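Alternansucrase (Leuconostoc mesenteroides, PDB 6HVG) is a large enzyme of glycosyl hydrolase family 70, joining a TIM-barrel-type catalytic region to choline-binding-type repeats and holding a calcium ion. Local coordinates at residues D168-Y173 with T199-S204; G211-Y216 with Y236-N241; H598-F603 with Y1116-N1121; G608-A613 with A1141-H1146. All coordinates share one frame; numbering follows the deposited sequence.

Contact 1 (D168-Y173 with T199-S204); sequences DGNLQY and TGKASS
Leu-171 and Ala-202 form the centre of this contact, where a backbone bond and an apolar touch lie side by side. Ala-202 N donates to Leu-171 O at 2.9 Å, with 143° at the hydrogen, and this is the only hydrogen bond found between the two segments. Ala-202 CB points toward the strand and lies 3.8 Å from Leu-171 CB. The leucine CG stands opposite the backbone N about the first torsion (chi1 -171°), and CD2 then comes round to 3.8 Å from that same Ala-202 CB, while the side chain also touches Leu-164 of strand 163-167.

Gln-172 can be followed along its length. Gln-172 CB is 4.0 Å from Gly-200 O and its CG 3.9 Å from the same oxygen, so the aliphatic part runs beside that carbonyl. Beyond CG the chain is extended, which carries the amide past Gly-200 to Thr-199. There Gln-172 NE2 stops 3.8 Å from Thr-199 O, too far for a hydrogen bond. OE1 is bonded instead to the hydroxyl of Tyr-144, which fixes the polar tip. On the exposed border Asn-170 crosses Lys-201 at about a right angle, its ND2 3.7 Å from the lysine CD, a packing contact with a methylene.

Strand 170-174 is the second arm of a hairpin with 163-167, and residues 199-204 form the connection that leaves the next pair of strands, 185-188 and 191-194. The loop after one hairpin packing back on the hairpin before it is consistent with the repeating hairpin-and-loop build of choline-binding repeats, and both segments belong to one choline-binding-type repeat.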
loop_
_atom_site.group_PDB
_atom_site.type_symbol
_atom_site.label_atom_id
_atom_site.label_comp_id
_atom_site.label_asym_id
_atom_site.label_seq_id
_atom_site.Cartn_x
_atom_site.Cartn_y
_atom_site.Cartn_z
ATOM N N ASP A 168 -0.816 -25.898 -18.303
ATOM C CA ASP A 168 -1.024 -24.725 -17.440
ATOM C C ASP A 168 -1.503 -23.483 -18.212
ATOM O O ASP A 168 -1.003 -22.372 -18.003
ATOM C CB ASP A 168 0.258 -24.413 -16.635
ATOM C CG ASP A 168 0.606 -25.511 -15.621
ATOM O OD1 ASP A 168 -0.325 -26.086 -15.020
ATOM O OD2 ASP A 168 1.805 -25.801 -15.413
ATOM N N GLY A 169 -2.461 -23.687 -19.117
ATOM C CA GLY A 169 -3.097 -22.582 -19.852
ATOM C C GLY A 169 -2.392 -22.102 -21.118
ATOM O O GLY A 169 -2.857 -21.160 -21.767
ATOM N N ASN A 170 -1.270 -22.744 -21.465
ATOM C CA ASN A 170 -0.493 -22.426 -22.682
ATOM C C ASN A 170 -0.511 -23.599 -23.648
ATOM O O ASN A 170 -0.176 -24.719 -23.261
ATOM C CB ASN A 170 0.972 -22.108 -22.343
ATOM C CG ASN A 170 1.113 -20.952 -21.378
ATOM O OD1 ASN A 170 1.450 -21.152 -20.212
ATOM N ND2 ASN A 170 0.843 -19.737 -21.853
ATOM N N LEU A 171 -0.867 -23.322 -24.903
ATOM C CA LEU A 171 -0.987 -24.345 -25.936
ATOM C C LEU A 171 0.372 -24.523 -26.625
ATOM O O LEU A 171 0.882 -23.590 -27.259
ATOM C CB LEU A 171 -2.083 -23.937 -26.928
ATOM C CG LEU A 171 -2.563 -24.916 -27.993
ATOM C CD1 LEU A 171 -3.045 -26.245 -27.413
ATOM C CD2 LEU A 171 -3.663 -24.235 -28.791
ATOM N N GLN A 172 0.963 -25.710 -26.474
ATOM C CA GLN A 172 2.341 -25.980 -26.905
ATOM C C GLN A 172 2.399 -27.252 -27.745
ATOM O O GLN A 172 1.437 -28.023 -27.758
ATOM C CB GLN A 172 3.258 -26.134 -25.686
ATOM C CG GLN A 172 3.257 -24.943 -24.729
ATOM C CD GLN A 172 4.307 -25.053 -23.625
ATOM O OE1 GLN A 172 4.648 -26.158 -23.181
ATOM N NE2 GLN A 172 4.821 -23.901 -23.175
ATOM N N TYR A 173 3.506 -27.480 -28.454
ATOM C CA TYR A 173 3.633 -28.672 -29.311
ATOM C C TYR A 173 5.006 -29.314 -29.154
ATOM O O TYR A 173 6.003 -28.613 -29.021
ATOM C CB TYR A 173 3.356 -28.338 -30.796
ATOM C CG TYR A 173 3.320 -29.561 -31.724
ATOM C CD1 TYR A 173 4.486 -30.075 -32.259
ATOM C CD2 TYR A 173 2.120 -30.210 -32.054
ATOM C CE1 TYR A 173 4.480 -31.185 -33.087
ATOM C CE2 TYR A 173 2.112 -31.331 -32.882
ATOM C CZ TYR A 173 3.305 -31.808 -33.395
ATOM O OH TYR A 173 3.385 -32.911 -34.214
ATOM N N THR A 199 8.516 -18.379 -26.334
ATOM C CA THR A 199 7.753 -19.169 -25.356
ATOM C C THR A 199 7.256 -20.512 -25.885
ATOM O O THR A 199 6.998 -21.423 -25.104
ATOM C CB THR A 199 6.538 -18.370 -24.836
ATOM O OG1 THR A 199 5.665 -18.034 -25.925
ATOM C CG2 THR A 199 7.000 -17.096 -24.160
ATOM N N GLY A 200 7.130 -20.624 -27.206
ATOM C CA GLY A 200 6.558 -21.810 -27.851
ATOM C C GLY A 200 5.054 -21.912 -27.701
ATOM O O GLY A 200 4.492 -23.000 -27.816
ATOM N N LYS A 201 4.423 -20.767 -27.449
ATOM C CA LYS A 201 2.994 -20.658 -27.184
ATOM C C LYS A 201 2.231 -20.398 -28.485
ATOM O O LYS A 201 2.658 -19.578 -29.307
ATOM C CB LYS A 201 2.755 -19.492 -26.227
ATOM C CG LYS A 201 1.323 -19.328 -25.777
ATOM C CD LYS A 201 1.103 -17.997 -25.088
ATOM C CE LYS A 201 -0.223 -17.391 -25.532
ATOM N NZ LYS A 201 -0.649 -16.186 -24.760
ATOM N N ALA A 202 1.094 -21.061 -28.657
ATOM C CA ALA A 202 0.307 -20.903 -29.875
ATOM C C ALA A 202 -0.180 -19.445 -30.070
ATOM O O ALA A 202 -0.866 -18.866 -29.206
ATOM C CB ALA A 202 -0.856 -21.893 -29.891
ATOM N N SER A 203 0.219 -18.851 -31.195
ATOM C CA SER A 203 -0.229 -17.499 -31.569
ATOM C C SER A 203 -0.415 -17.276 -33.090
ATOM O O SER A 203 0.085 -18.013 -33.913
ATOM C CB SER A 203 0.696 -16.421 -30.961
ATOM O OG SER A 203 2.056 -16.626 -31.295
ATOM N N SER A 204 -1.168 -16.241 -33.426
ATOM C CA SER A 204 -1.463 -15.881 -34.806
ATOM C C SER A 204 -0.228 -15.604 -35.636
ATOM O O SER A 204 0.715 -14.969 -35.187
ATOM C CB SER A 204 -2.327 -14.618 -34.852
ATOM O OG SER A 204 -3.589 -14.863 -34.277
#

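Contact 2 (G211-Y216 with Y236-N241); sequences GKAQGY and YYFDGN
Ala-213 is the first residue of its strand to meet the other segment: its CB points toward that segment, 4.1 Å from Tyr-236 CE2 and 4.3 Å from Phe-238 CE2. Its carbonyl also approaches the phenylalanine, with Ala-213 O 3.6 Å from Phe-238 CE2. At Gln-214 the CB turns away, and the contact passes to the backbone, whose carbonyl carbon Gln-214 C is 3.8 Å from Phe-238 CZ. The glutamine amide serves its own strand, OE1 making a weak bond with the hydroxyl of Tyr-216.

Gly-215 follows, and here the ring of Phe-238 lies directly on the main chain. Gly-215 N sits 3.3 Å above the ring plane, displaced toward the rim, and Gly-215 CA is 3.4 Å from Phe-238 CE1. With CG set beside its own backbone N (chi1 -58°), the phenylalanine presents a face to Gly-215 N. No hydrogen bond joins the segments, so the evidence is for packing of rings on backbone and methyl.

The axes of strands 212-216 and 236-238 cross at 84° and come within 7.7 Å, which argues against direct pairing. Each strand instead pairs with its own hairpin partner, 212-216 with 205-209 and 235-238 with 226-229, so two successive hairpins meet nearly at right angles, and Val-206 of strand 205-209 touches both Tyr-236 and Phe-238.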
loop_
_atom_site.group_PDB
_atom_site.type_symbol
_atom_site.label_atom_id
_atom_site.label_comp_id
_atom_site.label_asym_id
_atom_site.label_seq_id
_atom_site.Cartn_x
_atom_site.Cartn_y
_atom_site.Cartn_z
ATOM N N GLY A 211 1.994 -21.113 -52.937
ATOM C CA GLY A 211 2.448 -19.784 -53.385
ATOM C C GLY A 211 1.935 -18.546 -52.642
ATOM O O GLY A 211 2.356 -17.425 -52.912
ATOM N N LYS A 212 1.020 -18.722 -51.705
ATOM C CA LYS A 212 0.234 -17.602 -51.256
ATOM C C LYS A 212 0.175 -17.453 -49.769
ATOM O O LYS A 212 0.249 -18.425 -49.036
ATOM C CB LYS A 212 -1.162 -17.737 -51.841
ATOM C CG LYS A 212 -1.139 -17.494 -53.335
ATOM C CD LYS A 212 -2.307 -18.120 -54.048
ATOM C CE LYS A 212 -2.163 -17.854 -55.520
ATOM N NZ LYS A 212 -3.214 -18.580 -56.270
ATOM N N ALA A 213 0.030 -16.208 -49.346
ATOM C CA ALA A 213 -0.056 -15.885 -47.928
ATOM C C ALA A 213 -1.450 -16.177 -47.401
ATOM O O ALA A 213 -2.439 -15.870 -48.051
ATOM C CB ALA A 213 0.302 -14.423 -47.682
ATOM N N GLN A 214 -1.505 -16.779 -46.221
ATOM C CA GLN A 214 -2.752 -17.154 -45.587
ATOM C C GLN A 214 -2.582 -16.901 -44.084
ATOM O O GLN A 214 -1.591 -17.309 -43.489
ATOM C CB GLN A 214 -3.113 -18.631 -45.908
ATOM C CG GLN A 214 -3.495 -18.884 -47.375
ATOM C CD GLN A 214 -3.761 -20.362 -47.721
ATOM O OE1 GLN A 214 -3.848 -21.232 -46.840
ATOM N NE2 GLN A 214 -3.898 -20.647 -49.013
ATOM N N GLY A 215 -3.537 -16.187 -43.488
ATOM C CA GLY A 215 -3.480 -15.824 -42.072
ATOM C C GLY A 215 -3.985 -16.965 -41.227
ATOM O O GLY A 215 -4.734 -17.797 -41.712
ATOM N N TYR A 216 -3.557 -17.021 -39.973
ATOM C CA TYR A 216 -4.002 -18.076 -39.059
ATOM C C TYR A 216 -4.118 -17.539 -37.665
ATOM O O TYR A 216 -3.362 -16.661 -37.277
ATOM C CB TYR A 216 -3.052 -19.284 -39.074
ATOM C CG TYR A 216 -3.026 -19.971 -40.409
ATOM C CD1 TYR A 216 -2.091 -19.614 -41.370
ATOM C CD2 TYR A 216 -3.967 -20.947 -40.733
ATOM C CE1 TYR A 216 -2.079 -20.224 -42.614
ATOM C CE2 TYR A 216 -3.969 -21.559 -41.970
ATOM C CZ TYR A 216 -3.021 -21.196 -42.910
ATOM O OH TYR A 216 -3.007 -21.787 -44.141
ATOM N N TYR A 236 -1.204 -7.890 -42.679
ATOM C CA TYR A 236 -1.990 -8.239 -43.866
ATOM C C TYR A 236 -3.467 -8.083 -43.556
ATOM O O TYR A 236 -3.850 -8.202 -42.396
ATOM C CB TYR A 236 -1.785 -9.692 -44.249
ATOM C CG TYR A 236 -0.395 -10.054 -44.669
ATOM C CD1 TYR A 236 0.608 -10.241 -43.735
ATOM C CD2 TYR A 236 -0.096 -10.259 -46.000
ATOM C CE1 TYR A 236 1.882 -10.600 -44.117
ATOM C CE2 TYR A 236 1.173 -10.603 -46.391
ATOM C CZ TYR A 236 2.154 -10.785 -45.446
ATOM O OH TYR A 236 3.413 -11.149 -45.847
ATOM N N TYR A 237 -4.307 -7.885 -44.571
ATOM C CA TYR A 237 -5.732 -8.065 -44.356
ATOM C C TYR A 237 -6.236 -9.103 -45.307
ATOM O O TYR A 237 -6.127 -8.922 -46.518
ATOM C CB TYR A 237 -6.516 -6.779 -44.550
ATOM C CG TYR A 237 -7.979 -6.975 -44.186
ATOM C CD1 TYR A 237 -8.391 -6.990 -42.859
ATOM C CD2 TYR A 237 -8.936 -7.196 -45.162
ATOM C CE1 TYR A 237 -9.721 -7.181 -42.514
ATOM C CE2 TYR A 237 -10.263 -7.392 -44.833
ATOM C CZ TYR A 237 -10.652 -7.387 -43.512
ATOM O OH TYR A 237 -11.963 -7.584 -43.185
ATOM N N PHE A 238 -6.792 -10.179 -44.757
ATOM C CA PHE A 238 -7.324 -11.266 -45.566
ATOM C C PHE A 238 -8.828 -11.112 -45.736
ATOM O O PHE A 238 -9.535 -10.836 -44.778
ATOM C CB PHE A 238 -6.977 -12.597 -44.928
ATOM C CG PHE A 238 -5.499 -12.793 -44.753
ATOM C CD1 PHE A 238 -4.889 -12.539 -43.526
ATOM C CD2 PHE A 238 -4.703 -13.188 -45.831
ATOM C CE1 PHE A 238 -3.522 -12.708 -43.368
ATOM C CE2 PHE A 238 -3.343 -13.343 -45.677
ATOM C CZ PHE A 238 -2.746 -13.107 -44.443
ATOM N N ASP A 239 -9.300 -11.306 -46.964
ATOM C CA ASP A 239 -10.702 -11.059 -47.333
ATOM C C ASP A 239 -11.619 -12.262 -47.083
ATOM O O ASP A 239 -11.281 -13.149 -46.294
ATOM C CB ASP A 239 -10.781 -10.610 -48.809
ATOM C CG ASP A 239 -10.340 -11.690 -49.791
ATOM O OD1 ASP A 239 -9.709 -11.338 -50.810
ATOM O OD2 ASP A 239 -10.613 -12.880 -49.557
ATOM N N GLY A 240 -12.782 -12.286 -47.741
ATOM C CA GLY A 240 -13.742 -13.393 -47.548
ATOM C C GLY A 240 -13.223 -14.777 -47.904
ATOM O O GLY A 240 -13.640 -15.773 -47.303
ATOM N N ASN A 241 -12.331 -14.842 -48.894
ATOM C CA ASN A 241 -11.738 -16.102 -49.343
ATOM C C ASN A 241 -10.427 -16.508 -48.655
ATOM O O ASN A 241 -9.906 -17.612 -48.890
ATOM C CB ASN A 241 -11.542 -16.006 -50.831
ATOM C CG ASN A 241 -12.843 -15.791 -51.547
ATOM O OD1 ASN A 241 -13.082 -14.748 -52.135
ATOM N ND2 ASN A 241 -13.717 -16.776 -51.458
#

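Contact 3 (H598-F603 with Y1116-N1121); sequences HYLMNF and YDLGFN
Tyr-599 is met on one face by Tyr-1116 and at its edge by Leu-1118. The tyrosine pair is T-shaped: the edge of Tyr-1116 points at the face of Tyr-599, with centroids 4.7 Å apart and planes at 66°. Tyr-1116 CD2 stands over the centre of the ring, 3.4 Å from Tyr-599 CD2. Tyr-599 OH makes a weak hydrogen bond of 2.7 Å to Tyr-1116 O and lies in the plane of the Phe-1120 ring, at its edge. The branches of Leu-1118 divide their work. Leu-1118 CD1 reaches the ring edge, 3.7 Å from Tyr-599 CE2, while Leu-1118 CD2 makes a CH-pi contact 4.2 Å from the Phe-603 centroid and 15° off the ring normal. Phe-603 has its CG anti to the backbone N (chi1 -178°), which extends the ring toward the loop.

These residues join the end of helix 587-601 and the start of helix 603-608, ahead of barrel strand 617-620, to the loop between helices 1102-1105 and 1135-1147. In the circularly permuted TIM barrel of family 70, residues over 500 positions apart thus become neighbours.

Further bonds position the first shell. Asp-1117 OD1 accepts from Gly-1119 N at 3.1 Å, an Asx turn, and from Phe-1120 N at 3.2 Å, which extends it to an Asx motif, while its OD2 pairs in a salt bridge with Arg-1089. Tyr-1116 OH returns to the helix, bonded to Glu-592 and Asn-595. Farther out, Leu-1138 of helix 1135-1147 touches both Phe-603 and Leu-1118, and Tyr-1203 stacks on Phe-1120.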
loop_
_atom_site.group_PDB
_atom_site.type_symbol
_atom_site.label_atom_id
_atom_site.label_comp_id
_atom_site.label_asym_id
_atom_site.label_seq_id
_atom_site.Cartn_x
_atom_site.Cartn_y
_atom_site.Cartn_z
ATOM N N HIS A 598 -0.684 -0.583 31.394
ATOM C CA HIS A 598 -0.899 -1.124 32.731
ATOM C C HIS A 598 -2.078 -2.059 32.692
ATOM O O HIS A 598 -2.015 -3.163 33.231
ATOM C CB HIS A 598 -1.158 -0.005 33.721
ATOM C CG HIS A 598 -1.406 -0.472 35.118
ATOM N ND1 HIS A 598 -0.386 -0.690 36.022
ATOM C CD2 HIS A 598 -2.560 -0.704 35.783
ATOM C CE1 HIS A 598 -0.902 -1.058 37.179
ATOM N NE2 HIS A 598 -2.220 -1.071 37.062
ATOM N N TYR A 599 -3.148 -1.623 32.033
ATOM C CA TYR A 599 -4.379 -2.405 31.940
ATOM C C TYR A 599 -4.133 -3.784 31.332
ATOM O O TYR A 599 -4.710 -4.771 31.792
ATOM C CB TYR A 599 -5.414 -1.638 31.136
ATOM C CG TYR A 599 -6.673 -2.381 30.770
ATOM C CD1 TYR A 599 -7.740 -2.436 31.635
ATOM C CD2 TYR A 599 -6.814 -2.975 29.530
ATOM C CE1 TYR A 599 -8.922 -3.061 31.275
ATOM C CE2 TYR A 599 -7.989 -3.598 29.158
ATOM C CZ TYR A 599 -9.037 -3.635 30.032
ATOM O OH TYR A 599 -10.217 -4.266 29.687
ATOM N N LEU A 600 -3.265 -3.861 30.332
ATOM C CA LEU A 600 -2.966 -5.148 29.696
ATOM C C LEU A 600 -2.102 -6.026 30.595
ATOM O O LEU A 600 -2.363 -7.222 30.723
ATOM C CB LEU A 600 -2.296 -4.949 28.331
ATOM C CG LEU A 600 -3.165 -4.263 27.270
ATOM C CD1 LEU A 600 -2.325 -3.726 26.137
ATOM C CD2 LEU A 600 -4.256 -5.182 26.725
ATOM N N MET A 601 -1.090 -5.436 31.231
ATOM C CA MET A 601 -0.182 -6.188 32.110
ATOM C C MET A 601 -0.829 -6.566 33.439
ATOM O O MET A 601 -0.298 -7.397 34.162
ATOM C CB MET A 601 1.095 -5.399 32.388
ATOM C CG MET A 601 1.936 -5.058 31.166
ATOM S SD MET A 601 2.562 -6.498 30.291
ATOM C CE MET A 601 1.314 -6.564 29.007
ATOM N N ASN A 602 -1.970 -5.960 33.752
ATOM C CA ASN A 602 -2.791 -6.386 34.885
ATOM C C ASN A 602 -4.203 -6.780 34.458
ATOM O O ASN A 602 -5.150 -6.577 35.220
ATOM C CB ASN A 602 -2.840 -5.253 35.916
ATOM C CG ASN A 602 -1.484 -4.965 36.512
ATOM O OD1 ASN A 602 -1.096 -5.558 37.526
ATOM N ND2 ASN A 602 -0.739 -4.074 35.871
ATOM N N PHE A 603 -4.355 -7.297 33.236
ATOM C CA PHE A 603 -5.694 -7.530 32.702
ATOM C C PHE A 603 -6.493 -8.402 33.626
ATOM O O PHE A 603 -7.613 -8.058 33.996
ATOM C CB PHE A 603 -5.657 -8.134 31.306
ATOM C CG PHE A 603 -7.020 -8.335 30.699
ATOM C CD1 PHE A 603 -7.820 -7.248 30.411
ATOM C CD2 PHE A 603 -7.496 -9.604 30.399
ATOM C CE1 PHE A 603 -9.086 -7.426 29.852
ATOM C CE2 PHE A 603 -8.751 -9.785 29.838
ATOM C CZ PHE A 603 -9.550 -8.697 29.565
ATOM N N TYR A 1116 -10.074 -1.084 25.094
ATOM C CA TYR A 1116 -10.169 -1.806 26.340
ATOM C C TYR A 1116 -11.181 -2.956 26.324
ATOM O O TYR A 1116 -11.251 -3.716 27.296
ATOM C CB TYR A 1116 -10.526 -0.847 27.455
ATOM C CG TYR A 1116 -9.432 0.122 27.805
ATOM C CD1 TYR A 1116 -9.266 1.288 27.086
ATOM C CD2 TYR A 1116 -8.600 -0.106 28.894
ATOM C CE1 TYR A 1116 -8.277 2.195 27.411
ATOM C CE2 TYR A 1116 -7.611 0.796 29.238
ATOM C CZ TYR A 1116 -7.456 1.947 28.488
ATOM O OH TYR A 1116 -6.462 2.832 28.824
ATOM N N ASP A 1117 -11.971 -3.080 25.256
ATOM C CA ASP A 1117 -12.923 -4.185 25.116
ATOM C C ASP A 1117 -12.210 -5.382 24.501
ATOM O O ASP A 1117 -11.952 -5.419 23.293
ATOM C CB ASP A 1117 -14.088 -3.762 24.231
ATOM C CG ASP A 1117 -15.212 -4.769 24.199
ATOM O OD1 ASP A 1117 -15.009 -5.909 24.615
ATOM O OD2 ASP A 1117 -16.314 -4.431 23.725
ATOM N N LEU A 1118 -11.904 -6.378 25.337
ATOM C CA LEU A 1118 -11.224 -7.601 24.895
ATOM C C LEU A 1118 -12.170 -8.828 24.824
ATOM O O LEU A 1118 -11.723 -9.978 24.823
ATOM C CB LEU A 1118 -10.044 -7.878 25.819
ATOM C CG LEU A 1118 -8.800 -6.991 25.555
ATOM C CD1 LEU A 1118 -8.926 -5.612 26.179
ATOM C CD2 LEU A 1118 -7.523 -7.658 26.041
ATOM N N GLY A 1119 -13.470 -8.564 24.721
ATOM C CA GLY A 1119 -14.460 -9.615 24.545
ATOM C C GLY A 1119 -15.551 -9.645 25.608
ATOM O O GLY A 1119 -16.167 -10.685 25.821
ATOM N N PHE A 1120 -15.851 -8.492 26.211
ATOM C CA PHE A 1120 -16.872 -8.442 27.249
ATOM C C PHE A 1120 -18.267 -8.615 26.685
ATOM O O PHE A 1120 -18.502 -8.389 25.504
ATOM C CB PHE A 1120 -16.822 -7.130 28.022
ATOM C CG PHE A 1120 -15.537 -6.910 28.772
ATOM C CD1 PHE A 1120 -14.602 -6.016 28.299
ATOM C CD2 PHE A 1120 -15.268 -7.589 29.957
ATOM C CE1 PHE A 1120 -13.424 -5.793 28.984
ATOM C CE2 PHE A 1120 -14.086 -7.370 30.653
ATOM C CZ PHE A 1120 -13.159 -6.475 30.156
ATOM N N ASN A 1121 -19.188 -9.022 27.549
ATOM C CA ASN A 1121 -20.581 -9.172 27.175
ATOM C C ASN A 1121 -21.239 -7.828 26.813
ATOM O O ASN A 1121 -20.827 -6.769 27.294
ATOM C CB ASN A 1121 -21.361 -9.826 28.323
ATOM C CG ASN A 1121 -20.968 -11.280 28.575
ATOM O OD1 ASN A 1121 -20.187 -11.888 27.830
ATOM N ND2 ASN A 1121 -21.540 -11.842 29.619
#

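Contact 4 (G608-A613 with A1141-H1146); sequences GNNDNA and AIEALH
Asn-612 O receives two groups of the helix, the ring of His-1146 and the CA-H of Glu-1143. His-1146 ND1 donates to Asn-612 O at 2.9 Å with 145° at the hydrogen, although the donor stands 44° out of the carbonyl plane. Glu-1143 CA adds a CA-H...O contact of 3.4 Å to the same Asn-612 O. The histidine CG lies beside its own backbone N (chi1 -65°), which folds the ring back along the helix until one face lies over Ile-1142 O.

The accepting carbonyl is held in place by the loop itself. Residues 610-613 make a type I turn closed by Ala-613 N to Asn-610 O at 2.9 Å, and Asn-610 OD1 forms an Asx turn by accepting from Asn-612 N at 3.0 Å. Ile-1142 CG2 packs against the turn's last residue, 3.5 Å from Ala-613 C. The Glu-1143 and Asn-610 side chains cross at about a right angle, but at 3.7 Å from Asn-610 ND2 the Glu-1143 OE2 is beyond hydrogen-bonding range.

The other ring nitrogen, His-1146 NE2, is bonded to the carboxylate of Asp-616, farther along the same loop. A ring that gives ND1 to a carbonyl and sets NE2 against a carboxylate may favour the doubly protonated form, so the helix-to-loop join may carry some ionic character.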
loop_
_atom_site.group_PDB
_atom_site.type_symbol
_atom_site.label_atom_id
_atom_site.label_comp_id
_atom_site.label_asym_id
_atom_site.label_seq_id
_atom_site.Cartn_x
_atom_site.Cartn_y
_atom_site.Cartn_z
ATOM N N GLY A 608 -10.895 -9.784 36.352
ATOM C CA GLY A 608 -11.339 -11.015 37.015
ATOM C C GLY A 608 -10.790 -11.296 38.401
ATOM O O GLY A 608 -10.963 -12.403 38.896
ATOM N N ASN A 609 -10.185 -10.297 39.043
ATOM C CA ASN A 609 -9.486 -10.512 40.314
ATOM C C ASN A 609 -8.732 -11.850 40.304
ATOM O O ASN A 609 -8.747 -12.599 41.297
ATOM C CB ASN A 609 -10.416 -10.441 41.526
ATOM C CG ASN A 609 -9.649 -10.159 42.843
ATOM O OD1 ASN A 609 -8.667 -9.416 42.866
ATOM N ND2 ASN A 609 -10.098 -10.763 43.939
ATOM N N ASN A 610 -8.083 -12.128 39.171
ATOM C CA ASN A 610 -7.318 -13.340 38.953
ATOM C C ASN A 610 -5.852 -12.974 38.649
ATOM O O ASN A 610 -5.475 -12.780 37.494
ATOM C CB ASN A 610 -7.931 -14.170 37.812
ATOM C CG ASN A 610 -7.214 -15.505 37.600
ATOM O OD1 ASN A 610 -6.155 -15.745 38.165
ATOM N ND2 ASN A 610 -7.756 -16.337 36.739
ATOM N N ASP A 611 -5.017 -12.910 39.680
ATOM C CA ASP A 611 -3.608 -12.524 39.510
ATOM C C ASP A 611 -2.769 -13.478 38.646
ATOM O O ASP A 611 -1.596 -13.181 38.366
ATOM C CB ASP A 611 -2.940 -12.340 40.876
ATOM C CG ASP A 611 -3.404 -11.076 41.597
ATOM O OD1 ASP A 611 -4.291 -10.352 41.085
ATOM O OD2 ASP A 611 -2.859 -10.814 42.690
ATOM N N ASN A 612 -3.361 -14.594 38.212
ATOM C CA ASN A 612 -2.698 -15.484 37.267
ATOM C C ASN A 612 -3.187 -15.384 35.827
ATOM O O ASN A 612 -2.776 -16.157 34.967
ATOM C CB ASN A 612 -2.822 -16.922 37.751
ATOM C CG ASN A 612 -1.718 -17.298 38.711
ATOM O OD1 ASN A 612 -1.918 -17.297 39.934
ATOM N ND2 ASN A 612 -0.532 -17.627 38.161
ATOM N N ALA A 613 -4.052 -14.420 35.554
ATOM C CA ALA A 613 -4.572 -14.229 34.212
ATOM C C ALA A 613 -4.055 -12.927 33.587
ATOM O O ALA A 613 -4.783 -12.260 32.857
ATOM C CB ALA A 613 -6.094 -14.266 34.262
ATOM N N ALA A 1141 -7.156 -18.736 28.940
ATOM C CA ALA A 1141 -6.057 -19.050 28.044
ATOM C C ALA A 1141 -4.730 -18.621 28.657
ATOM O O ALA A 1141 -3.746 -19.340 28.570
ATOM C CB ALA A 1141 -6.270 -18.365 26.708
ATOM N N ILE A 1142 -4.702 -17.443 29.256
ATOM C CA ILE A 1142 -3.489 -16.900 29.845
ATOM C C ILE A 1142 -3.072 -17.708 31.076
ATOM O O ILE A 1142 -1.894 -18.022 31.243
ATOM C CB ILE A 1142 -3.671 -15.394 30.191
ATOM C CG1 ILE A 1142 -3.620 -14.573 28.913
ATOM C CG2 ILE A 1142 -2.597 -14.890 31.149
ATOM C CD1 ILE A 1142 -4.048 -13.128 29.083
ATOM N N GLU A 1143 -4.033 -18.037 31.936
ATOM C CA GLU A 1143 -3.760 -18.861 33.121
ATOM C C GLU A 1143 -3.180 -20.225 32.715
ATOM O O GLU A 1143 -2.157 -20.648 33.254
ATOM C CB GLU A 1143 -5.036 -19.060 33.944
ATOM C CG GLU A 1143 -4.820 -19.669 35.317
ATOM C CD GLU A 1143 -6.091 -19.702 36.148
ATOM O OE1 GLU A 1143 -7.174 -19.938 35.562
ATOM O OE2 GLU A 1143 -5.995 -19.516 37.388
ATOM N N ALA A 1144 -3.829 -20.876 31.748
ATOM C CA ALA A 1144 -3.398 -22.150 31.236
ATOM C C ALA A 1144 -1.950 -22.106 30.760
ATOM O O ALA A 1144 -1.208 -23.097 30.892
ATOM C CB ALA A 1144 -4.314 -22.614 30.113
ATOM N N LEU A 1145 -1.537 -20.983 30.184
ATOM C CA LEU A 1145 -0.149 -20.853 29.734
ATOM C C LEU A 1145 0.789 -20.717 30.922
ATOM O O LEU A 1145 1.883 -21.234 30.877
ATOM C CB LEU A 1145 0.007 -19.680 28.779
ATOM C CG LEU A 1145 -0.710 -19.830 27.442
ATOM C CD1 LEU A 1145 -0.892 -18.484 26.770
ATOM C CD2 LEU A 1145 0.038 -20.796 26.530
ATOM N N HIS A 1146 0.356 -20.051 31.990
ATOM C CA HIS A 1146 1.158 -19.973 33.215
ATOM C C HIS A 1146 1.242 -21.315 33.954
ATOM O O HIS A 1146 2.309 -21.697 34.409
ATOM C CB HIS A 1146 0.617 -18.891 34.152
ATOM C CG HIS A 1146 0.728 -17.506 33.593
ATOM N ND1 HIS A 1146 -0.120 -16.486 33.964
ATOM C CD2 HIS A 1146 1.573 -16.983 32.672
ATOM C CE1 HIS A 1146 0.218 -15.387 33.314
ATOM N NE2 HIS A 1146 1.237 -15.664 32.520
#

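How the contacts relate
From the N terminus, contact 1 closes a short loop between a repeat hairpin and the connection after the next pair of strands, and contact 2 then closes another between two further hairpins. These are in series and touch by packing, Ser-204 CB lying 3.3 Å from Tyr-216 O, with centres about 22 Å apart. Contacts 3 and 4 both span more than 500 residues of the family 70 region, and they cross: 598-603 and 608-613 open in turn, then 1116-1121 and 1141-1146 close in the same order. Their centres are about 12 Å apart, joining early and late parts of the barrel region. Contact 2 lies about 76 and 81 Å from contacts 3 and 4, centre to centre.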